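PDB 5MYP: aldehyde dehydrogenase from Trypanosoma brucei, which probably oxidises aldehydes to carboxylic acids with NAD+ as the electron acceptor, as a glycosomal member of the aldehyde dehydrogenase family. Local coordinates for residues 245-253 and 418-426; 268-279 and 370-378. All coordinates share one frame; numbering follows the deposited sequence.

Contact 1: residues 245-253 and 418-426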
loop_
_atom_site.group_PDB
_atom_site.type_symbol
_atom_site.label_atom_id
_atom_site.label_comp_id
_atom_site.label_asym_id
_atom_site.label_seq_id
_atom_site.Cartn_x
_atom_site.Cartn_y
_atom_site.Cartn_z
ATOM N N GLU A 245 -33.799 8.579 12.092
ATOM C CA GLU A 245 -34.072 7.317 11.401
ATOM C C GLU A 245 -32.815 6.722 10.761
ATOM O O GLU A 245 -32.583 5.517 10.857
ATOM C CB GLU A 245 -35.181 7.492 10.359
ATOM C CG GLU A 245 -36.572 7.552 10.986
ATOM C CD GLU A 245 -37.661 8.018 10.033
ATOM O OE1 GLU A 245 -37.354 8.618 8.977
ATOM O OE2 GLU A 245 -38.846 7.784 10.355
ATOM N N ARG A 246 -32.003 7.572 10.137
ATOM C CA ARG A 246 -30.764 7.120 9.500
ATOM C C ARG A 246 -29.731 6.650 10.530
ATOM O O ARG A 246 -29.141 5.580 10.366
ATOM C CB ARG A 246 -30.198 8.206 8.583
ATOM C CG ARG A 246 -31.060 8.390 7.344
ATOM C CD ARG A 246 -30.675 9.584 6.492
ATOM N NE ARG A 246 -31.585 9.703 5.349
ATOM C CZ ARG A 246 -31.457 10.563 4.338
ATOM N NH1 ARG A 246 -30.439 11.419 4.282
ATOM N NH2 ARG A 246 -32.366 10.568 3.363
ATOM N N ILE A 247 -29.547 7.432 11.596
ATOM C CA ILE A 247 -28.619 7.067 12.678
ATOM C C ILE A 247 -29.064 5.763 13.348
ATOM O O ILE A 247 -28.255 4.851 13.527
ATOM C CB ILE A 247 -28.485 8.191 13.741
ATOM C CG1 ILE A 247 -27.797 9.417 13.132
ATOM C CG2 ILE A 247 -27.692 7.712 14.962
ATOM C CD1 ILE A 247 -27.931 10.692 13.944
ATOM N N MET A 248 -30.347 5.679 13.700
ATOM C CA MET A 248 -30.883 4.516 14.407
ATOM C C MET A 248 -30.835 3.253 13.544
ATOM O O MET A 248 -30.526 2.176 14.051
ATOM C CB MET A 248 -32.313 4.794 14.900
ATOM C CG MET A 248 -32.944 3.705 15.759
ATOM S SD MET A 248 -31.956 3.122 17.159
ATOM C CE MET A 248 -31.717 4.644 18.067
ATOM N N TRP A 249 -31.124 3.387 12.248
ATOM C CA TRP A 249 -30.990 2.259 11.315
ATOM C C TRP A 249 -29.557 1.712 11.306
ATOM O O TRP A 249 -29.351 0.507 11.431
ATOM C CB TRP A 249 -31.409 2.645 9.886
ATOM C CG TRP A 249 -30.979 1.619 8.876
ATOM C CD1 TRP A 249 -31.550 0.401 8.652
ATOM C CD2 TRP A 249 -29.856 1.704 7.995
ATOM N NE1 TRP A 249 -30.862 -0.274 7.673
ATOM C CE2 TRP A 249 -29.815 0.503 7.253
ATOM C CE3 TRP A 249 -28.879 2.678 7.760
ATOM C CZ2 TRP A 249 -28.839 0.255 6.284
ATOM C CZ3 TRP A 249 -27.906 2.428 6.797
ATOM C CH2 TRP A 249 -27.897 1.228 6.070
ATOM N N GLY A 250 -28.582 2.608 11.162
ATOM C CA GLY A 250 -27.160 2.235 11.173
ATOM C C GLY A 250 -26.713 1.520 12.438
ATOM O O GLY A 250 -25.796 0.697 12.398
ATOM N N LYS A 251 -27.357 1.841 13.557
ATOM C CA LYS A 251 -27.088 1.198 14.844
ATOM C C LYS A 251 -27.825 -0.132 15.009
ATOM O O LYS A 251 -27.280 -1.069 15.589
ATOM C CB LYS A 251 -27.473 2.154 15.982
ATOM C CG LYS A 251 -26.887 1.809 17.342
ATOM C CD LYS A 251 -25.369 1.810 17.304
ATOM C CE LYS A 251 -24.760 2.115 18.658
ATOM N NZ LYS A 251 -23.274 2.093 18.595
ATOM N N ILE A 252 -29.059 -0.210 14.509
ATOM C CA ILE A 252 -29.899 -1.408 14.667
ATOM C C ILE A 252 -29.406 -2.598 13.829
ATOM O O ILE A 252 -29.493 -3.743 14.280
ATOM C CB ILE A 252 -31.399 -1.085 14.394
ATOM C CG1 ILE A 252 -31.983 -0.336 15.600
ATOM C CG2 ILE A 252 -32.223 -2.348 14.122
ATOM C CD1 ILE A 252 -33.378 0.218 15.385
ATOM N N ILE A 253 -28.911 -2.336 12.621
ATOM C CA ILE A 253 -28.409 -3.418 11.762
ATOM C C ILE A 253 -27.291 -4.197 12.465
ATOM O O ILE A 253 -26.370 -3.601 13.041
ATOM C CB ILE A 253 -27.961 -2.937 10.353
ATOM C CG1 ILE A 253 -26.818 -1.910 10.420
ATOM C CG2 ILE A 253 -29.155 -2.383 9.579
ATOM C CD1 ILE A 253 -26.342 -1.446 9.063
ATOM N N VAL A 418 -19.457 10.600 5.228
ATOM C CA VAL A 418 -20.788 10.691 4.635
ATOM C C VAL A 418 -21.504 11.877 5.272
ATOM O O VAL A 418 -21.503 12.014 6.499
ATOM C CB VAL A 418 -21.631 9.410 4.821
ATOM C CG1 VAL A 418 -22.910 9.485 3.987
ATOM C CG2 VAL A 418 -20.830 8.174 4.443
ATOM N N VAL A 419 -22.094 12.738 4.441
ATOM C CA VAL A 419 -22.890 13.865 4.926
ATOM C C VAL A 419 -24.373 13.499 4.836
ATOM O O VAL A 419 -24.859 13.089 3.772
ATOM C CB VAL A 419 -22.592 15.171 4.153
ATOM C CG1 VAL A 419 -23.459 16.324 4.661
ATOM C CG2 VAL A 419 -21.112 15.523 4.259
ATOM N N ASN A 420 -25.065 13.630 5.969
ATOM C CA ASN A 420 -26.512 13.383 6.106
ATOM C C ASN A 420 -26.955 11.927 5.954
ATOM O O ASN A 420 -28.115 11.659 5.655
ATOM C CB ASN A 420 -27.333 14.314 5.190
ATOM C CG ASN A 420 -27.126 15.779 5.513
ATOM O OD1 ASN A 420 -26.950 16.150 6.671
ATOM N ND2 ASN A 420 -27.159 16.624 4.494
ATOM N N ASP A 421 -26.048 10.984 6.198
ATOM C CA ASP A 421 -26.413 9.569 6.276
ATOM C C ASP A 421 -25.300 8.784 6.966
ATOM O O ASP A 421 -24.250 9.343 7.290
ATOM C CB ASP A 421 -26.690 8.994 4.870
ATOM C CG ASP A 421 -27.848 7.998 4.851
ATOM O OD1 ASP A 421 -28.014 7.228 5.825
ATOM O OD2 ASP A 421 -28.600 7.977 3.855
ATOM N N VAL A 422 -25.553 7.500 7.198
ATOM C CA VAL A 422 -24.570 6.584 7.785
ATOM C C VAL A 422 -24.540 5.277 6.987
ATOM O O VAL A 422 -25.538 4.917 6.360
ATOM C CB VAL A 422 -24.868 6.296 9.279
ATOM C CG1 VAL A 422 -24.932 7.594 10.080
ATOM C CG2 VAL A 422 -26.162 5.504 9.459
ATOM N N VAL A 423 -23.385 4.609 6.962
ATOM C CA VAL A 423 -23.228 3.219 6.473
ATOM C C VAL A 423 -23.338 3.028 4.944
ATOM O O VAL A 423 -22.568 2.256 4.371
ATOM C CB VAL A 423 -24.163 2.231 7.233
ATOM C CG1 VAL A 423 -23.989 0.798 6.743
ATOM C CG2 VAL A 423 -23.901 2.306 8.733
ATOM N N VAL A 424 -24.260 3.740 4.296
ATOM C CA VAL A 424 -24.620 3.493 2.881
ATOM C C VAL A 424 -23.483 3.651 1.858
ATOM O O VAL A 424 -23.546 3.069 0.766
ATOM C CB VAL A 424 -25.829 4.352 2.422
ATOM C CG1 VAL A 424 -27.087 3.956 3.189
ATOM C CG2 VAL A 424 -25.552 5.854 2.537
ATOM N N HIS A 425 -22.463 4.438 2.204
ATOM C CA HIS A 425 -21.270 4.597 1.355
ATOM C C HIS A 425 -20.526 3.291 1.059
ATOM O O HIS A 425 -19.866 3.192 0.030
ATOM C CB HIS A 425 -20.293 5.619 1.963
ATOM C CG HIS A 425 -19.603 5.144 3.207
ATOM N ND1 HIS A 425 -20.275 4.906 4.386
ATOM C CD2 HIS A 425 -18.299 4.878 3.457
ATOM C CE1 HIS A 425 -19.416 4.505 5.307
ATOM N NE2 HIS A 425 -18.211 4.473 4.766
ATOM N N ALA A 426 -20.625 2.306 1.957
ATOM C CA ALA A 426 -19.997 0.990 1.756
ATOM C C ALA A 426 -20.489 0.260 0.497
ATOM O O ALA A 426 -19.721 -0.470 -0.130
ATOM C CB ALA A 426 -20.199 0.115 2.982
#
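R246 lays its aliphatic stem across the carboxylate of D421, with CG 3.6 Å from D421 OD1, and carries its guanidinium on to the backbone of N420. The chain runs extended from CG to NE, which takes NH1 past the aspartate to N420 O at 2.7 Å. That oxygen lies close to the guanidinium plane, and the N-H points at it with an angle of 154°, so this is a directed hydrogen bond. The link to D421 is of another kind: the two flat groups are nearly parallel, 5° apart, with OD2 over one guanidinium face and 3.8 Å from R246 NE, a long salt bridge of charges alone. D421 OD1 in turn takes the backbone N of V422 on its anti lone pair, which ties the carboxylate to its own loop.

One turn further along helix 240-252, G250, having no side chain, lets V422 CG2 come within 3.8 Å of G250 CA. The W249 ring meets V422 O at its edge, and its CZ3 lies 3.8 Å from V423 CB. I253 CD1 and V423 CG1 touch tip to tip at 4.0 Å, closing the apolar end. V423 is also about 9 Å, side chain to side chain, from C259, the predicted catalytic cysteine.

The loop after strand 417-419 lies at the dimer interface: R462 and R473 of the second subunit form salt bridges with D421, R473 of that subunit adds a cation-pi contact to W249, and its G463 O accepts from R246 NH1. Three arginines from two chains thus gather round one buried carboxylate, which would be expected to favour its ionised form.

Contact 2: residues 268-279 and 370-378; sequences EKSMESVLVDAL and ILPVLTYEN
The ring of Y376 turns one face to the backbone of E268: E268 CA stands over it, 3.8 Å from the centroid and 29° off the normal, a CH-pi contact. Tyrosine CG sits between the backbone N and the carbonyl carbon, which swings the ring toward E268, where its OH reaches E268 CB. The two residues also form a parallel beta bridge, and the backbone link beside it is K269 N to Y376 O at 2.9 Å, with an N-H angle of 143°.

The E268 carboxylate, turned back by the bend at chi2, is occupied on both oxygens. OE1 accepts twice from S270: the hydroxyl OG arrives on the syn side at 2.6 Å, close to the carboxylate plane, whereas the backbone N comes from well above that plane. OE2 receives a hydrogen from a water, 2.6 Å away, that also donates to E377 O; it bridges E268, at the end of strand 264-268, to E377, just past the end of strand 370-376. M271 N is satisfied by E268 O. The charges of K269 and E377 attract only loosely, NZ and OE2 being 4.2 Å apart, and their aliphatic parts cross obliquely instead.

Further along, E272 extends across T375, its carboxylate OE1 resting 3.6 Å from the methyl CG2. The contact then becomes apolar, with V276 against V373 and L279 CD1 4.1 Å from L371 CD2.

Helix 272-287 follows strand 264-268 and runs back nearly antiparallel (161°, segment axes 10.4 Å apart) over strand 370-376, which pairs in parallel with strand 264-268. Strand 346-353 borders the other edge of strand 370-376, and helix 240-252 packs beside helix 272-287 through I247 and L279.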
loop_
_atom_site.group_PDB
_atom_site.type_symbol
_atom_site.label_atom_id
_atom_site.label_comp_id
_atom_site.label_asym_id
_atom_site.label_seq_id
_atom_site.Cartn_x
_atom_site.Cartn_y
_atom_site.Cartn_z
ATOM N N GLU A 268 -25.013 19.388 18.665
ATOM C CA GLU A 268 -24.978 20.781 19.107
ATOM C C GLU A 268 -25.868 20.905 20.351
ATOM O O GLU A 268 -26.968 20.348 20.389
ATOM C CB GLU A 268 -25.426 21.729 17.986
ATOM C CG GLU A 268 -25.014 23.189 18.171
ATOM C CD GLU A 268 -25.936 23.989 19.086
ATOM O OE1 GLU A 268 -27.119 23.615 19.253
ATOM O OE2 GLU A 268 -25.479 25.007 19.640
ATOM N N LYS A 269 -25.360 21.618 21.356
ATOM C CA LYS A 269 -25.945 21.687 22.712
ATOM C C LYS A 269 -27.475 21.864 22.738
ATOM O O LYS A 269 -28.177 21.156 23.463
ATOM C CB LYS A 269 -25.274 22.829 23.486
ATOM C CG LYS A 269 -25.536 22.869 24.985
ATOM C CD LYS A 269 -24.864 24.083 25.621
ATOM C CE LYS A 269 -25.418 25.402 25.082
ATOM N NZ LYS A 269 -25.182 26.564 25.986
ATOM N N SER A 270 -27.972 22.798 21.932
ATOM C CA SER A 270 -29.401 23.117 21.884
ATOM C C SER A 270 -30.282 22.032 21.244
ATOM O O SER A 270 -31.497 22.037 21.455
ATOM C CB SER A 270 -29.629 24.459 21.170
ATOM O OG SER A 270 -29.520 24.331 19.763
ATOM N N MET A 271 -29.680 21.119 20.475
ATOM C CA MET A 271 -30.408 20.054 19.783
ATOM C C MET A 271 -30.442 18.705 20.499
ATOM O O MET A 271 -31.047 17.765 19.981
ATOM C CB MET A 271 -29.803 19.849 18.381
ATOM C CG MET A 271 -29.814 21.076 17.484
ATOM S SD MET A 271 -31.500 21.494 17.004
ATOM C CE MET A 271 -31.336 23.252 16.706
ATOM N N GLU A 272 -29.827 18.603 21.681
ATOM C CA GLU A 272 -29.702 17.313 22.378
ATOM C C GLU A 272 -31.053 16.650 22.645
ATOM O O GLU A 272 -31.225 15.465 22.364
ATOM C CB GLU A 272 -28.944 17.463 23.704
ATOM C CG GLU A 272 -28.529 16.136 24.343
ATOM C CD GLU A 272 -28.035 16.272 25.778
ATOM O OE1 GLU A 272 -27.889 17.402 26.286
ATOM O OE2 GLU A 272 -27.783 15.232 26.411
ATOM N N SER A 273 -32.002 17.415 23.184
ATOM C CA SER A 273 -33.292 16.854 23.588
ATOM C C SER A 273 -34.109 16.382 22.389
ATOM O O SER A 273 -34.625 15.268 22.401
ATOM C CB SER A 273 -34.100 17.858 24.416
ATOM O OG SER A 273 -35.298 17.271 24.899
ATOM N N VAL A 274 -34.223 17.227 21.363
ATOM C CA VAL A 274 -34.968 16.857 20.147
ATOM C C VAL A 274 -34.371 15.643 19.421
ATOM O O VAL A 274 -35.117 14.799 18.924
ATOM C CB VAL A 274 -35.167 18.036 19.154
ATOM C CG1 VAL A 274 -36.063 19.104 19.770
ATOM C CG2 VAL A 274 -33.846 18.636 18.680
ATOM N N LEU A 275 -33.041 15.545 19.389
ATOM C CA LEU A 275 -32.377 14.393 18.774
ATOM C C LEU A 275 -32.666 13.107 19.541
ATOM O O LEU A 275 -33.044 12.102 18.943
ATOM C CB LEU A 275 -30.860 14.606 18.678
ATOM C CG LEU A 275 -30.024 13.448 18.116
ATOM C CD1 LEU A 275 -30.499 13.027 16.734
ATOM C CD2 LEU A 275 -28.555 13.829 18.090
ATOM N N VAL A 276 -32.488 13.153 20.859
ATOM C CA VAL A 276 -32.685 11.975 21.711
ATOM C C VAL A 276 -34.135 11.484 21.627
ATOM O O VAL A 276 -34.375 10.285 21.497
ATOM C CB VAL A 276 -32.251 12.251 23.171
ATOM C CG1 VAL A 276 -32.702 11.145 24.115
ATOM C CG2 VAL A 276 -30.735 12.426 23.243
ATOM N N ASP A 277 -35.089 12.412 21.681
ATOM C CA ASP A 277 -36.507 12.078 21.506
ATOM C C ASP A 277 -36.785 11.465 20.131
ATOM O O ASP A 277 -37.511 10.477 20.033
ATOM C CB ASP A 277 -37.397 13.313 21.705
ATOM C CG ASP A 277 -37.467 13.770 23.162
ATOM O OD1 ASP A 277 -36.844 13.144 24.051
ATOM O OD2 ASP A 277 -38.165 14.773 23.421
ATOM N N ALA A 278 -36.202 12.047 19.083
ATOM C CA ALA A 278 -36.357 11.529 17.719
ATOM C C ALA A 278 -35.753 10.131 17.560
ATOM O O ALA A 278 -36.350 9.266 16.918
ATOM C CB ALA A 278 -35.751 12.489 16.705
ATOM N N LEU A 279 -34.575 9.913 18.144
ATOM C CA LEU A 279 -33.948 8.578 18.166
ATOM C C LEU A 279 -34.824 7.543 18.876
ATOM O O LEU A 279 -34.938 6.405 18.414
ATOM C CB LEU A 279 -32.555 8.630 18.816
ATOM C CG LEU A 279 -31.438 9.296 17.996
ATOM C CD1 LEU A 279 -30.220 9.596 18.857
ATOM C CD2 LEU A 279 -31.042 8.427 16.811
ATOM N N ILE A 370 -24.960 0.267 22.092
ATOM C CA ILE A 370 -24.832 1.436 22.971
ATOM C C ILE A 370 -24.429 2.662 22.149
ATOM O O ILE A 370 -23.441 2.617 21.415
ATOM C CB ILE A 370 -23.793 1.206 24.096
ATOM C CG1 ILE A 370 -24.034 -0.131 24.821
ATOM C CG2 ILE A 370 -23.781 2.378 25.075
ATOM C CD1 ILE A 370 -25.443 -0.342 25.340
ATOM N N LEU A 371 -25.195 3.748 22.287
ATOM C CA LEU A 371 -24.938 5.004 21.583
ATOM C C LEU A 371 -24.775 6.165 22.578
ATOM O O LEU A 371 -25.768 6.762 23.013
ATOM C CB LEU A 371 -26.074 5.307 20.597
ATOM C CG LEU A 371 -25.846 6.449 19.598
ATOM C CD1 LEU A 371 -24.818 6.065 18.541
ATOM C CD2 LEU A 371 -27.157 6.841 18.923
ATOM N N PRO A 372 -23.522 6.482 22.955
ATOM C CA PRO A 372 -23.251 7.698 23.723
ATOM C C PRO A 372 -23.601 8.964 22.949
ATOM O O PRO A 372 -23.361 9.035 21.741
ATOM C CB PRO A 372 -21.738 7.631 23.960
ATOM C CG PRO A 372 -21.414 6.184 23.896
ATOM C CD PRO A 372 -22.310 5.654 22.819
ATOM N N VAL A 373 -24.167 9.942 23.653
ATOM C CA VAL A 373 -24.495 11.244 23.089
ATOM C C VAL A 373 -23.726 12.305 23.875
ATOM O O VAL A 373 -23.961 12.497 25.073
ATOM C CB VAL A 373 -26.015 11.515 23.148
ATOM C CG1 VAL A 373 -26.347 12.927 22.674
ATOM C CG2 VAL A 373 -26.770 10.486 22.314
ATOM N N LEU A 374 -22.798 12.969 23.190
ATOM C CA LEU A 374 -22.020 14.075 23.747
ATOM C C LEU A 374 -22.493 15.371 23.102
ATOM O O LEU A 374 -23.082 15.345 22.025
ATOM C CB LEU A 374 -20.524 13.871 23.478
ATOM C CG LEU A 374 -19.806 12.782 24.285
ATOM C CD1 LEU A 374 -20.213 11.377 23.853
ATOM C CD2 LEU A 374 -18.299 12.957 24.166
ATOM N N THR A 375 -22.246 16.499 23.768
ATOM C CA THR A 375 -22.626 17.806 23.226
ATOM C C THR A 375 -21.408 18.646 22.881
ATOM O O THR A 375 -20.316 18.414 23.398
ATOM C CB THR A 375 -23.549 18.597 24.181
ATOM O OG1 THR A 375 -22.896 18.802 25.439
ATOM C CG2 THR A 375 -24.853 17.851 24.398
ATOM N N TYR A 376 -21.613 19.604 21.979
ATOM C CA TYR A 376 -20.611 20.605 21.632
ATOM C C TYR A 376 -21.263 21.990 21.575
ATOM O O TYR A 376 -22.472 22.102 21.361
ATOM C CB TYR A 376 -19.946 20.259 20.287
ATOM C CG TYR A 376 -20.710 20.696 19.047
ATOM C CD1 TYR A 376 -20.565 21.987 18.534
ATOM C CD2 TYR A 376 -21.558 19.815 18.373
ATOM C CE1 TYR A 376 -21.259 22.396 17.404
ATOM C CE2 TYR A 376 -22.248 20.212 17.235
ATOM C CZ TYR A 376 -22.093 21.503 16.757
ATOM O OH TYR A 376 -22.768 21.909 15.633
ATOM N N GLU A 377 -20.449 23.027 21.773
ATOM C CA GLU A 377 -20.860 24.422 21.564
ATOM C C GLU A 377 -20.193 25.058 20.338
ATOM O O GLU A 377 -20.842 25.797 19.597
ATOM C CB GLU A 377 -20.566 25.252 22.814
ATOM C CG GLU A 377 -21.475 24.908 23.989
ATOM C CD GLU A 377 -21.239 25.802 25.197
ATOM O OE1 GLU A 377 -21.075 27.028 25.019
ATOM O OE2 GLU A 377 -21.231 25.279 26.334
ATOM N N ASN A 378 -18.910 24.767 20.126
ATOM C CA ASN A 378 -18.150 25.296 18.980
ATOM C C ASN A 378 -17.353 24.185 18.286
ATOM O O ASN A 378 -17.270 23.068 18.801
ATOM C CB ASN A 378 -17.230 26.440 19.431
ATOM C CG ASN A 378 -16.369 26.070 20.625
ATOM O OD1 ASN A 378 -15.562 25.144 20.560
ATOM N ND2 ASN A 378 -16.538 26.793 21.728
HETATM O O HOH W 1 -23.370 26.285 18.867
#

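From the N terminus, the chain reaches residues 245-253 on helix 240-252, then passes through strand 264-268 into 268-279, the first half of contact 2. The loop that contact 2 closes returns at 370-378, and the chain goes on through strand 395-398 to 418-426, where contact 1 closes the larger loop; contact 2 is therefore nested within contact 1. Their centres lie 16 Å apart, and both reach the same mixed sheet. They also touch: K251 NZ lies 2.9 Å from I370 O, and K251 CE packs against L371 CD1. Contact 1 ties a helix to the loop at the dimer interface, while contact 2 joins the neighbouring helix to the sheet.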